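Local coordinates for bacteriocin immunity protein (Pseudomonas aeruginosa, PDB 6W0V) that binds the nuclease domain of its cognate bacteriocin, pyocin S8, and so probably protects the producing cell from the toxin's DNase activity, at residues E9-F13 against L65-K69. The protein carries 1 engineered substitution. Sequence-based numbering, arbitrary orientation.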
loop_
_atom_site.group_PDB
_atom_site.type_symbol
_atom_site.label_atom_id
_atom_site.label_comp_id
_atom_site.label_asym_id
_atom_site.label_seq_id
_atom_site.Cartn_x
_atom_site.Cartn_y
_atom_site.Cartn_z
ATOM N N GLU B 9 -4.799 18.135 17.942
ATOM C CA GLU B 9 -5.193 16.717 17.823
ATOM C C GLU B 9 -6.219 16.572 16.700
ATOM O O GLU B 9 -6.070 15.657 15.896
ATOM C CB GLU B 9 -5.792 16.208 19.123
ATOM C CG GLU B 9 -6.287 14.791 18.976
ATOM C CD GLU B 9 -6.616 14.153 20.298
ATOM O OE1 GLU B 9 -7.814 13.984 20.586
ATOM O OE2 GLU B 9 -5.665 13.853 21.036
ATOM N N ALA B 10 -7.234 17.437 16.656
ATOM C CA ALA B 10 -8.309 17.359 15.640
ATOM C C ALA B 10 -7.662 17.438 14.254
ATOM O O ALA B 10 -8.032 16.643 13.368
ATOM C CB ALA B 10 -9.319 18.455 15.861
ATOM N N GLU B 11 -6.699 18.351 14.107
ATOM C CA GLU B 11 -5.948 18.617 12.854
ATOM C C GLU B 11 -5.250 17.325 12.433
ATOM O O GLU B 11 -5.417 16.881 11.290
ATOM C CB GLU B 11 -4.970 19.760 13.111
ATOM C CG GLU B 11 -4.075 20.103 11.943
ATOM C CD GLU B 11 -3.141 21.249 12.279
ATOM O OE1 GLU B 11 -2.479 21.759 11.356
ATOM O OE2 GLU B 11 -3.105 21.646 13.458
ATOM N N PHE B 12 -4.521 16.722 13.359
ATOM C CA PHE B 12 -3.768 15.480 13.105
ATOM C C PHE B 12 -4.738 14.328 12.849
ATOM O O PHE B 12 -4.532 13.503 11.943
ATOM C CB PHE B 12 -2.885 15.178 14.303
ATOM C CG PHE B 12 -1.786 14.226 13.952
ATOM C CD1 PHE B 12 -0.721 14.645 13.176
ATOM C CD2 PHE B 12 -1.856 12.906 14.350
ATOM C CE1 PHE B 12 0.295 13.762 12.869
ATOM C CE2 PHE B 12 -0.838 12.027 14.038
ATOM C CZ PHE B 12 0.227 12.455 13.280
ATOM N N PHE B 13 -5.796 14.273 13.650
ATOM C CA PHE B 13 -6.821 13.214 13.547
ATOM C C PHE B 13 -7.458 13.268 12.158
ATOM O O PHE B 13 -7.733 12.210 11.569
ATOM C CB PHE B 13 -7.885 13.374 14.626
ATOM C CG PHE B 13 -8.966 12.342 14.478
ATOM C CD1 PHE B 13 -8.702 11.013 14.758
ATOM C CD2 PHE B 13 -10.217 12.686 13.991
ATOM C CE1 PHE B 13 -9.685 10.052 14.594
ATOM C CE2 PHE B 13 -11.197 11.721 13.827
ATOM C CZ PHE B 13 -10.928 10.407 14.130
ATOM N N LEU B 65 -4.609 7.230 16.013
ATOM C CA LEU B 65 -4.335 8.411 16.855
ATOM C C LEU B 65 -3.925 7.913 18.235
ATOM O O LEU B 65 -2.919 8.396 18.747
ATOM C CB LEU B 65 -5.576 9.288 16.925
ATOM C CG LEU B 65 -5.397 10.550 17.758
ATOM C CD1 LEU B 65 -4.480 11.543 17.062
ATOM C CD2 LEU B 65 -6.752 11.168 18.057
ATOM N N LYS B 66 -4.668 6.953 18.781
ATOM C CA LYS B 66 -4.333 6.364 20.096
ATOM C C LYS B 66 -2.924 5.777 20.053
ATOM O O LYS B 66 -2.128 6.030 20.938
ATOM C CB LYS B 66 -5.311 5.255 20.466
ATOM C CG LYS B 66 -5.077 4.703 21.861
ATOM C CD LYS B 66 -5.846 3.458 22.181
ATOM C CE LYS B 66 -5.122 2.200 21.762
ATOM N NZ LYS B 66 -5.731 0.989 22.360
ATOM N N ARG B 67 -2.617 4.977 19.041
ATOM C CA ARG B 67 -1.303 4.299 19.006
ATOM C C ARG B 67 -0.205 5.361 18.972
ATOM O O ARG B 67 0.827 5.183 19.643
ATOM C CB ARG B 67 -1.260 3.334 17.828
ATOM C CG ARG B 67 -2.164 2.133 18.049
ATOM C CD ARG B 67 -1.909 1.081 17.006
ATOM N NE ARG B 67 -2.400 1.418 15.687
ATOM C CZ ARG B 67 -3.666 1.329 15.296
ATOM N NH1 ARG B 67 -4.612 0.970 16.143
ATOM N NH2 ARG B 67 -3.996 1.587 14.045
ATOM N N ILE B 68 -0.437 6.453 18.254
ATOM C CA ILE B 68 0.570 7.538 18.132
ATOM C C ILE B 68 0.677 8.246 19.469
ATOM O O ILE B 68 1.781 8.426 19.957
ATOM C CB ILE B 68 0.187 8.502 17.009
ATOM C CG1 ILE B 68 0.358 7.790 15.670
ATOM C CG2 ILE B 68 1.001 9.776 17.095
ATOM C CD1 ILE B 68 -0.149 8.560 14.494
ATOM N N LYS B 69 -0.464 8.609 20.026
ATOM C CA LYS B 69 -0.470 9.375 21.283
ATOM C C LYS B 69 0.117 8.523 22.396
ATOM O O LYS B 69 0.895 9.050 23.182
ATOM C CB LYS B 69 -1.898 9.768 21.603
ATOM C CG LYS B 69 -2.411 10.905 20.753
ATOM C CD LYS B 69 -3.871 11.120 20.938
ATOM C CE LYS B 69 -4.240 11.445 22.366
ATOM N NZ LYS B 69 -5.701 11.613 22.434
#
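L65 of helix 61-74 packs against E9, F12 and F13 of helix 9-21. Its CB lies 4.2 Å from F13 CD1. With CG anti to the backbone N (chi1 -179°), the branch extends toward helix 9-21, where CD1 and CD2 go to different partners. CD1 goes to F12, 4.0 Å from F12 CD2, near the plane of the ring. CD2 is shared. It sits 3.8 Å from F13 CD1, approaching that ring obliquely, and 3.7 Å from E9 CD.

E9 runs extended across L65 at about a right angle. Its carboxylate meets K69 in a salt bridge, with K69 NZ donating to E9 OE2 at 2.6 Å. The ammonium comes from the syn side, 34° out of the carboxylate plane. The lysine chain bends at chi3 on its way there. Deeper in, I68 CD1 touches F12 CE2 at 3.6 Å, in the ring plane at its edge.

The ion pair thus borders an apolar interface within the all-helical immunity protein fold. The two helix segments cross at 124°, with axes 11.6 Å apart. F80 touches E9, F12, L65 and K69, while helix 27-41 packs against F12 and I68 through I37.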